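Local coordinates for protein hydrogenase maturation factor (Thermoanaerobacter tengcongensis, PDB 3VTH) that probably transfers the carbamoyl group of carbamoyl phosphate, with consumption of ATP, to the C-terminal cysteine of HypE during [NiFe]-hydrogenase maturation, at residues Gly18-Gly22 with Val23-Pro27; Phe28-Asn31 with Ile32-Tyr36; Tyr151-Lys155 with Thr156-Val160; Phe161-Glu165 with Lys166-Glu170; His314-Leu317 with Met318-Ile321. All coordinates share one frame; numbering follows the deposited sequence.

Contact 1: Gly18-Gly22 with Val23-Pro27. With PO4 (phosphate ion), chain E.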
# COMPACT_ATOMS: atom_id res chain seq x y z
N GLY A 18 -11.11 11.85 -14.23
CA GLY A 18 -10.72 10.68 -13.43
C GLY A 18 -9.52 10.01 -14.07
O GLY A 18 -8.71 10.67 -14.73
N ILE A 19 -9.38 8.71 -13.86
CA ILE A 19 -8.37 7.96 -14.60
C ILE A 19 -8.97 7.68 -15.98
O ILE A 19 -9.74 6.73 -16.17
CB ILE A 19 -7.93 6.67 -13.87
CG1 ILE A 19 -7.35 7.02 -12.49
CG2 ILE A 19 -6.92 5.86 -14.75
CD1 ILE A 19 -6.96 5.80 -11.61
N VAL A 20 -8.66 8.55 -16.93
CA VAL A 20 -9.33 8.52 -18.23
C VAL A 20 -8.31 8.61 -19.38
O VAL A 20 -8.71 8.77 -20.54
CB VAL A 20 -10.40 9.62 -18.33
CG1 VAL A 20 -11.50 9.41 -17.27
CG2 VAL A 20 -9.77 11.02 -18.16
N GLN A 21 -7.02 8.53 -19.06
CA GLN A 21 -5.96 8.55 -20.08
C GLN A 21 -5.11 7.30 -19.90
O GLN A 21 -5.00 6.79 -18.77
CB GLN A 21 -5.06 9.79 -19.94
CG GLN A 21 -5.81 11.12 -20.05
CD GLN A 21 -4.88 12.31 -19.97
OE1 GLN A 21 -3.69 12.17 -19.69
NE2 GLN A 21 -5.43 13.50 -20.22
N GLY A 22 -4.54 6.81 -20.99
CA GLY A 22 -3.81 5.55 -20.99
C GLY A 22 -4.67 4.32 -20.80
O GLY A 22 -4.19 3.27 -20.33
N VAL A 23 -5.94 4.44 -21.17
CA VAL A 23 -6.90 3.36 -20.97
C VAL A 23 -7.55 2.99 -22.30
O VAL A 23 -8.48 2.19 -22.35
CB VAL A 23 -7.97 3.73 -19.88
CG1 VAL A 23 -7.29 4.13 -18.56
CG2 VAL A 23 -8.89 4.90 -20.34
N GLY A 24 -7.05 3.56 -23.39
CA GLY A 24 -7.69 3.38 -24.70
C GLY A 24 -9.01 4.11 -24.83
O GLY A 24 -9.89 3.69 -25.59
N PHE A 25 -9.15 5.23 -24.12
CA PHE A 25 -10.36 6.03 -24.24
C PHE A 25 -10.50 6.72 -25.60
O PHE A 25 -11.60 6.83 -26.13
CB PHE A 25 -10.45 7.05 -23.10
CG PHE A 25 -11.78 7.05 -22.39
CD1 PHE A 25 -11.82 7.07 -20.99
CD2 PHE A 25 -12.98 7.04 -23.10
CE1 PHE A 25 -13.05 7.09 -20.31
CE2 PHE A 25 -14.22 7.06 -22.44
CZ PHE A 25 -14.26 7.09 -21.04
N ARG A 26 -9.40 7.19 -26.17
CA ARG A 26 -9.45 7.82 -27.50
C ARG A 26 -9.91 6.84 -28.59
O ARG A 26 -10.88 7.14 -29.27
CB ARG A 26 -8.14 8.54 -27.84
CG ARG A 26 -7.96 9.85 -27.03
CD ARG A 26 -6.58 10.42 -27.16
NE ARG A 26 -5.57 9.60 -26.46
CZ ARG A 26 -4.26 9.85 -26.45
NH1 ARG A 26 -3.77 10.91 -27.10
NH2 ARG A 26 -3.45 9.05 -25.76
N PRO A 27 -9.27 5.65 -28.71
CA PRO A 27 -9.80 4.70 -29.71
C PRO A 27 -11.23 4.22 -29.43
O PRO A 27 -12.00 4.06 -30.38
CB PRO A 27 -8.81 3.52 -29.66
CG PRO A 27 -8.01 3.70 -28.40
CD PRO A 27 -7.98 5.19 -28.16
P PO4 E . -5.83 6.79 -24.11
O1 PO4 E . -5.13 5.46 -24.13
O2 PO4 E . -6.99 6.75 -23.14
O3 PO4 E . -4.87 7.84 -23.64
O4 PO4 E . -6.35 7.11 -25.50

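Contact 2: Phe28-Asn31 with Ile32-Tyr36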
# COMPACT_ATOMS: atom_id res chain seq x y z
N PHE A 28 -11.58 4.01 -28.16
CA PHE A 28 -12.94 3.67 -27.77
C PHE A 28 -13.95 4.73 -28.29
O PHE A 28 -14.94 4.39 -28.93
CB PHE A 28 -13.02 3.53 -26.24
CG PHE A 28 -14.41 3.29 -25.70
CD1 PHE A 28 -15.02 4.24 -24.89
CD2 PHE A 28 -15.11 2.13 -26.01
CE1 PHE A 28 -16.32 4.04 -24.39
CE2 PHE A 28 -16.41 1.92 -25.52
CZ PHE A 28 -17.00 2.88 -24.69
N VAL A 29 -13.67 6.00 -28.04
CA VAL A 29 -14.58 7.08 -28.45
C VAL A 29 -14.67 7.14 -29.97
O VAL A 29 -15.76 7.28 -30.52
CB VAL A 29 -14.14 8.44 -27.84
CG1 VAL A 29 -14.76 9.65 -28.57
CG2 VAL A 29 -14.51 8.46 -26.34
N PHE A 30 -13.53 7.00 -30.64
CA PHE A 30 -13.53 7.00 -32.09
C PHE A 30 -14.50 5.95 -32.63
O PHE A 30 -15.30 6.21 -33.54
CB PHE A 30 -12.12 6.74 -32.63
CG PHE A 30 -12.05 6.68 -34.14
CD1 PHE A 30 -12.26 5.48 -34.81
CD2 PHE A 30 -11.78 7.83 -34.88
CE1 PHE A 30 -12.21 5.42 -36.22
CE2 PHE A 30 -11.72 7.79 -36.29
CZ PHE A 30 -11.94 6.59 -36.97
N ASN A 31 -14.40 4.76 -32.06
CA ASN A 31 -15.15 3.63 -32.58
C ASN A 31 -16.65 3.76 -32.31
O ASN A 31 -17.45 3.49 -33.20
CB ASN A 31 -14.57 2.30 -32.08
CG ASN A 31 -13.22 1.97 -32.73
OD1 ASN A 31 -12.22 1.74 -32.04
ND2 ASN A 31 -13.18 1.96 -34.06
N ILE A 32 -17.04 4.22 -31.12
CA ILE A 32 -18.47 4.41 -30.87
C ILE A 32 -19.02 5.66 -31.60
O ILE A 32 -20.17 5.67 -32.05
CB ILE A 32 -18.84 4.35 -29.36
CG1 ILE A 32 -18.12 5.42 -28.54
CG2 ILE A 32 -18.49 2.96 -28.78
CD1 ILE A 32 -18.76 5.69 -27.18
N ALA A 33 -18.18 6.68 -31.79
CA ALA A 33 -18.60 7.84 -32.60
C ALA A 33 -18.92 7.41 -34.04
O ALA A 33 -19.92 7.86 -34.62
CB ALA A 33 -17.55 8.93 -32.59
N GLN A 34 -18.09 6.54 -34.61
CA GLN A 34 -18.35 6.01 -35.96
C GLN A 34 -19.62 5.16 -35.98
O GLN A 34 -20.42 5.23 -36.91
CB GLN A 34 -17.16 5.19 -36.47
CG GLN A 34 -15.84 5.93 -36.46
CD GLN A 34 -15.40 6.42 -37.82
OE1 GLN A 34 -15.14 5.61 -38.72
NE2 GLN A 34 -15.26 7.73 -37.97
N LYS A 35 -19.80 4.37 -34.93
CA LYS A 35 -20.95 3.48 -34.80
C LYS A 35 -22.26 4.26 -34.83
O LYS A 35 -23.23 3.83 -35.45
CB LYS A 35 -20.86 2.72 -33.48
CG LYS A 35 -21.83 1.57 -33.33
CD LYS A 35 -21.75 1.02 -31.91
CE LYS A 35 -22.88 0.02 -31.62
NZ LYS A 35 -22.85 -0.32 -30.17
N TYR A 36 -22.28 5.41 -34.17
CA TYR A 36 -23.47 6.23 -34.10
C TYR A 36 -23.44 7.41 -35.08
O TYR A 36 -24.14 8.40 -34.90
CB TYR A 36 -23.71 6.69 -32.65
CG TYR A 36 -23.95 5.53 -31.70
CD1 TYR A 36 -25.07 4.72 -31.85
CD2 TYR A 36 -23.05 5.25 -30.68
CE1 TYR A 36 -25.29 3.63 -30.98
CE2 TYR A 36 -23.26 4.17 -29.81
CZ TYR A 36 -24.38 3.37 -29.98
OH TYR A 36 -24.60 2.32 -29.13

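Contact 3: Tyr151-Lys155 with Thr156-Val160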
# COMPACT_ATOMS: atom_id res chain seq x y z
N TYR A 151 -1.24 12.17 -21.25
CA TYR A 151 -0.65 10.88 -21.61
C TYR A 151 -0.57 10.74 -23.13
O TYR A 151 -1.55 10.93 -23.84
CB TYR A 151 -1.45 9.74 -20.99
CG TYR A 151 -1.03 8.35 -21.42
CD1 TYR A 151 -1.70 7.68 -22.44
CD2 TYR A 151 0.04 7.70 -20.80
CE1 TYR A 151 -1.32 6.39 -22.84
CE2 TYR A 151 0.42 6.40 -21.17
CZ TYR A 151 -0.27 5.76 -22.19
OH TYR A 151 0.08 4.49 -22.56
N ASP A 152 0.64 10.44 -23.62
CA ASP A 152 0.91 10.12 -25.01
C ASP A 152 2.25 9.39 -25.01
O ASP A 152 3.03 9.57 -24.10
CB ASP A 152 1.05 11.40 -25.85
CG ASP A 152 -0.27 11.89 -26.40
OD1 ASP A 152 -1.05 11.07 -26.94
OD2 ASP A 152 -0.52 13.10 -26.30
N ARG A 153 2.52 8.61 -26.05
CA ARG A 153 3.79 7.88 -26.16
C ARG A 153 5.01 8.78 -25.95
O ARG A 153 5.97 8.38 -25.29
CB ARG A 153 3.89 7.20 -27.54
CG ARG A 153 5.01 6.12 -27.65
CD ARG A 153 5.13 5.73 -29.12
NE ARG A 153 6.05 4.63 -29.39
CZ ARG A 153 5.69 3.35 -29.49
NH1 ARG A 153 4.42 2.98 -29.27
NH2 ARG A 153 6.60 2.43 -29.79
N ALA A 154 4.98 9.99 -26.53
CA ALA A 154 6.08 10.94 -26.45
C ALA A 154 6.39 11.39 -25.01
O ALA A 154 7.47 11.93 -24.75
CB ALA A 154 5.80 12.18 -27.35
N LYS A 155 5.44 11.20 -24.09
CA LYS A 155 5.67 11.56 -22.68
C LYS A 155 5.83 10.32 -21.79
O LYS A 155 5.52 10.36 -20.58
CB LYS A 155 4.55 12.47 -22.16
CG LYS A 155 4.47 13.82 -22.88
CD LYS A 155 3.55 14.78 -22.17
CE LYS A 155 3.39 16.08 -22.98
NZ LYS A 155 4.61 16.92 -22.95
N THR A 156 6.31 9.23 -22.39
CA THR A 156 6.60 8.00 -21.66
C THR A 156 8.00 7.55 -22.08
O THR A 156 8.58 8.09 -23.03
CB THR A 156 5.63 6.84 -22.03
OG1 THR A 156 5.87 6.45 -23.39
CG2 THR A 156 4.14 7.25 -21.88
N SER A 157 8.58 6.55 -21.39
CA SER A 157 9.90 6.10 -21.85
C SER A 157 9.85 5.29 -23.16
O SER A 157 10.90 4.87 -23.66
CB SER A 157 10.69 5.41 -20.75
OG SER A 157 9.88 4.62 -19.94
N MET A 158 8.65 5.11 -23.72
CA MET A 158 8.53 4.58 -25.09
C MET A 158 8.89 5.63 -26.15
O MET A 158 8.90 5.33 -27.33
CB MET A 158 7.12 4.01 -25.35
CG MET A 158 6.83 2.67 -24.64
SD MET A 158 8.10 1.40 -24.82
CE MET A 158 7.81 0.90 -26.51
N LYS A 159 9.19 6.85 -25.71
CA LYS A 159 9.54 7.95 -26.61
C LYS A 159 10.84 7.70 -27.38
O LYS A 159 11.09 8.37 -28.37
CB LYS A 159 9.64 9.28 -25.86
CG LYS A 159 10.89 9.42 -24.98
CD LYS A 159 10.83 10.68 -24.12
CE LYS A 159 12.06 10.78 -23.22
NZ LYS A 159 12.06 12.08 -22.48
N VAL A 160 11.67 6.77 -26.90
CA VAL A 160 12.90 6.43 -27.63
C VAL A 160 12.78 5.10 -28.38
O VAL A 160 13.77 4.55 -28.86
CB VAL A 160 14.16 6.46 -26.73
CG1 VAL A 160 14.42 7.87 -26.22
CG2 VAL A 160 14.05 5.44 -25.56
O HOH W 1 8.20 6.67 -29.83

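Contact 4: Phe161-Glu165 with Lys166-Glu170. With ZN (zinc ion), chain D.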
# COMPACT_ATOMS: atom_id res chain seq x y z
N PHE A 161 11.55 4.60 -28.48
CA PHE A 161 11.25 3.41 -29.27
C PHE A 161 10.23 3.73 -30.37
O PHE A 161 9.06 3.38 -30.24
CB PHE A 161 10.69 2.31 -28.36
CG PHE A 161 11.69 1.76 -27.39
CD1 PHE A 161 12.66 0.83 -27.82
CD2 PHE A 161 11.68 2.15 -26.05
CE1 PHE A 161 13.60 0.31 -26.93
CE2 PHE A 161 12.62 1.63 -25.15
CZ PHE A 161 13.57 0.70 -25.59
N PRO A 162 10.66 4.40 -31.45
CA PRO A 162 9.69 4.70 -32.53
C PRO A 162 9.11 3.42 -33.14
O PRO A 162 9.83 2.44 -33.33
CB PRO A 162 10.52 5.47 -33.56
CG PRO A 162 11.91 5.10 -33.29
CD PRO A 162 12.01 4.88 -31.80
N MET A 163 7.81 3.44 -33.44
CA MET A 163 7.11 2.27 -33.96
C MET A 163 7.67 1.88 -35.32
O MET A 163 7.94 2.74 -36.16
CB MET A 163 5.61 2.56 -34.16
CG MET A 163 4.80 2.83 -32.92
SD MET A 163 3.09 3.25 -33.40
CE MET A 163 3.29 4.84 -34.22
N CYS A 164 7.81 0.57 -35.53
CA CYS A 164 8.11 0.02 -36.85
C CYS A 164 6.88 0.16 -37.75
O CYS A 164 5.78 0.49 -37.29
CB CYS A 164 8.51 -1.45 -36.74
SG CYS A 164 7.13 -2.56 -36.31
N GLU A 165 7.08 -0.10 -39.04
CA GLU A 165 6.02 -0.01 -40.05
C GLU A 165 4.80 -0.88 -39.70
O GLU A 165 3.66 -0.47 -39.90
CB GLU A 165 6.58 -0.38 -41.43
CG GLU A 165 5.61 -0.20 -42.59
CD GLU A 165 6.20 -0.60 -43.95
OE1 GLU A 165 7.16 -1.42 -44.00
OE2 GLU A 165 5.70 -0.11 -44.98
N LYS A 166 5.04 -2.08 -39.18
CA LYS A 166 3.93 -2.98 -38.83
C LYS A 166 3.13 -2.48 -37.63
O LYS A 166 1.89 -2.54 -37.63
CB LYS A 166 4.43 -4.40 -38.57
CG LYS A 166 4.85 -5.15 -39.81
CD LYS A 166 4.80 -6.65 -39.53
CE LYS A 166 6.15 -7.20 -39.09
NZ LYS A 166 6.96 -7.57 -40.30
N CYS A 167 3.83 -1.99 -36.61
CA CYS A 167 3.15 -1.49 -35.42
C CYS A 167 2.37 -0.22 -35.74
O CYS A 167 1.28 -0.02 -35.23
CB CYS A 167 4.14 -1.24 -34.29
SG CYS A 167 4.68 -2.77 -33.51
N SER A 168 2.95 0.62 -36.59
CA SER A 168 2.30 1.84 -37.06
C SER A 168 1.02 1.56 -37.87
O SER A 168 0.02 2.29 -37.75
CB SER A 168 3.26 2.67 -37.89
OG SER A 168 2.62 3.84 -38.36
N ARG A 169 1.03 0.48 -38.65
CA ARG A 169 -0.15 0.04 -39.37
C ARG A 169 -1.25 -0.39 -38.42
O ARG A 169 -2.37 -0.02 -38.57
CB ARG A 169 0.19 -1.08 -40.37
CG ARG A 169 0.92 -0.58 -41.61
CD ARG A 169 1.13 -1.59 -42.77
NE ARG A 169 1.25 -2.98 -42.34
CZ ARG A 169 2.34 -3.74 -42.48
NH1 ARG A 169 3.44 -3.29 -43.06
NH2 ARG A 169 2.32 -4.98 -42.03
N GLU A 170 -0.90 -1.14 -37.41
CA GLU A 170 -1.84 -1.54 -36.38
C GLU A 170 -2.41 -0.33 -35.65
O GLU A 170 -3.62 -0.24 -35.43
CB GLU A 170 -1.16 -2.45 -35.35
CG GLU A 170 -0.78 -3.84 -35.87
CD GLU A 170 -0.10 -4.66 -34.77
OE1 GLU A 170 0.68 -4.09 -33.99
OE2 GLU A 170 -0.34 -5.88 -34.68
ZN ZN D . 6.93 -2.90 -34.02

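Contact 5: His314-Leu317 with Met318-Ile321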
# COMPACT_ATOMS: atom_id res chain seq x y z
N HIS A 314 7.30 -12.92 -16.48
CA HIS A 314 6.98 -13.89 -15.42
C HIS A 314 6.29 -15.10 -16.01
O HIS A 314 6.61 -16.24 -15.64
CB HIS A 314 6.07 -13.30 -14.33
CG HIS A 314 6.57 -12.02 -13.74
ND1 HIS A 314 7.86 -11.87 -13.28
CD2 HIS A 314 5.94 -10.85 -13.51
CE1 HIS A 314 8.01 -10.64 -12.81
NE2 HIS A 314 6.86 -10.00 -12.94
N TYR A 315 5.35 -14.87 -16.93
CA TYR A 315 4.68 -15.98 -17.61
C TYR A 315 5.66 -16.81 -18.41
O TYR A 315 5.55 -18.05 -18.45
CB TYR A 315 3.56 -15.48 -18.52
CG TYR A 315 2.39 -14.88 -17.79
CD1 TYR A 315 1.36 -15.69 -17.31
CD2 TYR A 315 2.29 -13.50 -17.58
CE1 TYR A 315 0.25 -15.13 -16.64
CE2 TYR A 315 1.21 -12.94 -16.91
CZ TYR A 315 0.19 -13.76 -16.46
OH TYR A 315 -0.87 -13.20 -15.81
N LEU A 316 6.61 -16.14 -19.06
CA LEU A 316 7.66 -16.83 -19.81
C LEU A 316 8.55 -17.67 -18.88
O LEU A 316 8.84 -18.84 -19.15
CB LEU A 316 8.49 -15.83 -20.61
CG LEU A 316 7.78 -15.12 -21.78
CD1 LEU A 316 8.67 -14.03 -22.37
CD2 LEU A 316 7.33 -16.10 -22.84
N LEU A 317 8.97 -17.07 -17.77
CA LEU A 317 9.80 -17.77 -16.79
C LEU A 317 9.09 -19.00 -16.22
O LEU A 317 9.70 -20.06 -16.08
CB LEU A 317 10.23 -16.82 -15.66
CG LEU A 317 11.20 -17.38 -14.59
CD1 LEU A 317 12.49 -18.00 -15.25
CD2 LEU A 317 11.56 -16.31 -13.56
N MET A 318 7.79 -18.84 -15.93
CA MET A 318 6.96 -19.91 -15.37
C MET A 318 6.85 -21.16 -16.24
O MET A 318 6.73 -22.27 -15.72
CB MET A 318 5.56 -19.39 -14.99
CG MET A 318 5.53 -18.49 -13.74
SD MET A 318 6.16 -19.39 -12.30
CE MET A 318 6.01 -18.17 -11.00
N GLU A 319 6.89 -21.01 -17.56
CA GLU A 319 6.96 -22.19 -18.43
C GLU A 319 8.33 -22.91 -18.37
O GLU A 319 8.44 -24.07 -18.78
CB GLU A 319 6.51 -21.91 -19.89
CG GLU A 319 6.50 -20.44 -20.30
CD GLU A 319 5.74 -20.15 -21.60
OE1 GLU A 319 4.91 -19.20 -21.61
OE2 GLU A 319 5.98 -20.83 -22.61
N GLU A 320 9.35 -22.24 -17.83
CA GLU A 320 10.70 -22.83 -17.76
C GLU A 320 11.05 -23.47 -16.42
O GLU A 320 11.88 -24.38 -16.37
CB GLU A 320 11.79 -21.82 -18.15
CG GLU A 320 11.68 -21.22 -19.56
CD GLU A 320 11.63 -22.27 -20.67
OE1 GLU A 320 12.38 -23.27 -20.61
OE2 GLU A 320 10.84 -22.08 -21.62
N ILE A 321 10.40 -23.02 -15.34
CA ILE A 321 10.66 -23.55 -14.00
C ILE A 321 9.44 -24.33 -13.44
O ILE A 321 8.31 -24.10 -13.88
CB ILE A 321 11.07 -22.41 -13.01
CG1 ILE A 321 9.96 -21.36 -12.88
CG2 ILE A 321 12.37 -21.74 -13.47
CD1 ILE A 321 10.22 -20.28 -11.83
O HOH W 2 9.56 -19.49 -21.78

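Contact 1: Gly18-Gly22 with Val23-Pro27
Ile19 meets Val23 through methyl groups, CG2 of the isoleucine lying 4.2 Å from CG1 of the valine, where the loop begins to fold round a bound phosphate. Val20 lies obliquely against Phe25, with Val20 CB 3.9 Å from CD1 of the ring, and its carbonyl oxygen also approaches that side chain. Gln21 turns away from the following residues; its amide reaches Gly48 O and Tyr151 N, holding the loop from outside. At Gly22 the chain adopts positive phi, and its N donates to phosphate O3 (2.9 Å). The four amides that follow continue the grip: Val23 N and Phe25 N both donate to O2, Gly24 N to O1 and Arg26 N to O4. Arg26 adds its guanidinium edge-on, NE to O4 at 2.8 Å and NH2 to O3; a bend at chi3 (-71°) curls the side chain back onto the anion. Seven bonds thus engage all four oxygens, the anion cradle expected of an acylphosphatase, in which Arg26 is a predicted catalytic residue. The phosphate-binding loop joins strand 10-17 to the N-terminus of helix 25-35, with Val20 and Phe25 packed on Ile77 of strand 76-85, and Phe25 and Arg26 touching Leu49 of strand 48-55.

Contact 2: Phe28-Asn31 with Ile32-Tyr36
Phe30 and Gln34, one helical turn apart, stack ring on amide. The two planes are 17° apart, and Gln34 CG lies over one face of the ring in a CH-pi contact, 4.0 Å from the centroid and displaced toward the rim. The carboxamide continues across the same ring, with Gln34 CD 3.6 Å from Phe30 CZ. A bend at chi2 (-103°) folds the glutamine back over the phenyl group, which Phe30 extends toward it with CG trans to the main-chain nitrogen (chi1 178°).

The carbonyls of Phe28 to Ile32 each accept from the amide four residues on, the regular bonding of an alpha-helix. Ile32 N donates to Phe28 O, Ala33 N to Val29 O at 2.8 Å, Gln34 N to Phe30 O and Lys35 N to Asn31 O. Tyr36 N closes the series on Ile32 O (3.0 Å) as the chain leaves helical geometry. Beyond the backbone, Lys35 NZ makes a weak bond to Tyr36 OH. On another side of the helix the contact is wholly apolar: Phe28 CE2 meets Ile32 CG2 at 4.0 Å, and Ile32 CD1 reaches the CE1 and CZ atoms of the same ring.

Helix 25-35 lies on the acylphosphatase sheet, Val29 facing Leu49 and Ile51 of strand 48-55 and Ala33 facing Phe93 of strand 93-95. Ile32 and Tyr36 pack against helix 57-69, while Phe30 also meets the ring of Phe179.

Contact 3: Tyr151-Lys155 with Thr156-Val160
The carbonyl of Arg153, at the start of a short 3-10 segment, receives two bonds from Thr156, and the chain then doubles back until the alpha carbons of Ala154 and Lys159 are 4.6 Å apart. Thr156 opens an ST turn, OG1 accepting from Met158 N (3.1 Å); the same hydroxyl donates to Arg153 O (2.7 Å). Thr156 N supplies the other bond to that oxygen at 3.0 Å, from well above the carbonyl plane, whereas the hydroxyl lies much closer to it. With chi1 at 68°, OG1 sits between the main-chain N and C, which lets it serve both partners, and CG2 is directed to Tyr151 CE2.

Arg153 runs extended from CG to NE across Met158, its CG 3.8 Å from Met158 CB, which lies over one face of the guanidinium, toward its rim. The guanidinium is also held by Phe161 O and Val184 O, close to the second zinc finger. The preceding residue, Asp152, points its carboxylate to the phosphate site, where OD1 forms a salt bridge with Arg26, a predicted catalytic residue, while OD2 bonds to Ser98 OG. In the guanidinium plane, one water accepts from Arg153 NE at 3.0 Å and donates to Met158 O at 2.9 Å.

Contact 4: Phe161-Glu165 with Lys166-Glu170
The guanidinium of Arg169 folds back along its own helix toward Glu165, with one face over backbone: Glu165 O lies on that face, and Lys166 CA sits 4.0 Å above the plane, over its centre. The carboxylate of Glu165 is turned 60° from the guanidinium. Their charged atoms remain beyond salt-bridge distance, Glu165 OE1 to Arg169 NH1 being 4.3 Å, so the nearer side-chain approach is Glu165 CG to Arg169 NH1.

At the start of helix 165-171, Cys164 is the N-cap. Its SG accepts from Cys167 N at 3.4 Å and also binds zinc at 2.3 Å; chi1 of 71° swings the sulfur back over the start of the helix, where it serves both roles. Cys167 SG completes this half of the site at 2.3 Å from the metal, and the two sulfurs are 3.7 Å apart. Ser168 N donates to Cys164 O, and Arg169 N to Glu165 O, as the first helical turn closes. Met163 leans on the same turn, its SD 4.0 Å from Ser168 CA.

Cys186 and Cys189 supply the remaining ligands of this Cys4 finger. The zinc probably draws charge from the sulfurs, and it ties a CxxC pair together at a helix start, where the N-H bond to Cys164 SG and the helix dipole would probably help to stabilise the negative charge on the sulfur.

Contact 5: His314-Leu317 with Met318-Ile321
Leu317 meets Ile321 one turn later, at the end of helix 312-320. From CB, which lies beside Met318 N, the leucine passes to CG, 4.1 Å from Ile321 CD1, and the branch CD1 meets Ile321 CG2 at the same distance. The two side chains cross at a slant, and both continue onto helix 204-213, Leu317 touching Leu212 and Ile321 touching Ala209.

Leu317 O takes two donors. Ile321 N approaches nearly head-on at 3.1 Å, in the alpha-helical pattern, while Glu320 N comes in at 2.8 Å from above the carbonyl plane, an i to i+3 bond that tightens the final turn. Further back, Met318 N donates to His314 O, but Glu319 N makes only weak bonds, to Tyr315 O and Leu316 O. A water donates to Leu316 O (2.8 Å) and to Glu320 OE2 (2.9 Å), bridging the Leu316 carbonyl and the Glu320 carboxylate.

Side chains from outside the helix take up further carbonyls: Arg257 bonds to Met318 O and Ile321 O, and Lys213 to Glu320 O. Mixed i+3 and i+4 bonding of this kind is common where a helix gives out, here in the YrdC-like domain, before strand 325-329.

Contacts 1 and 5 are buried, contacts 2 and 3 partly so, and contact 4 lies at the surface. Contacts 1 and 2 share helix 25-35: its N-terminus and the loop before it grip an anion through backbone amides and one arginine, whereas its later turns combine regular helix bonds with aromatic packing. Contact 3 bridges two neighbours, bonding to contact 1 through Arg26 and Asp152, and to contact 4 through Arg153 and Phe161. Both contacts 1 and 4 use a helix start, one for phosphate and the other for zinc-bound sulfur. Contact 5 stands apart in another domain, its nearest atoms about 16 Å from contacts 3 and 4, and shows a helix end instead.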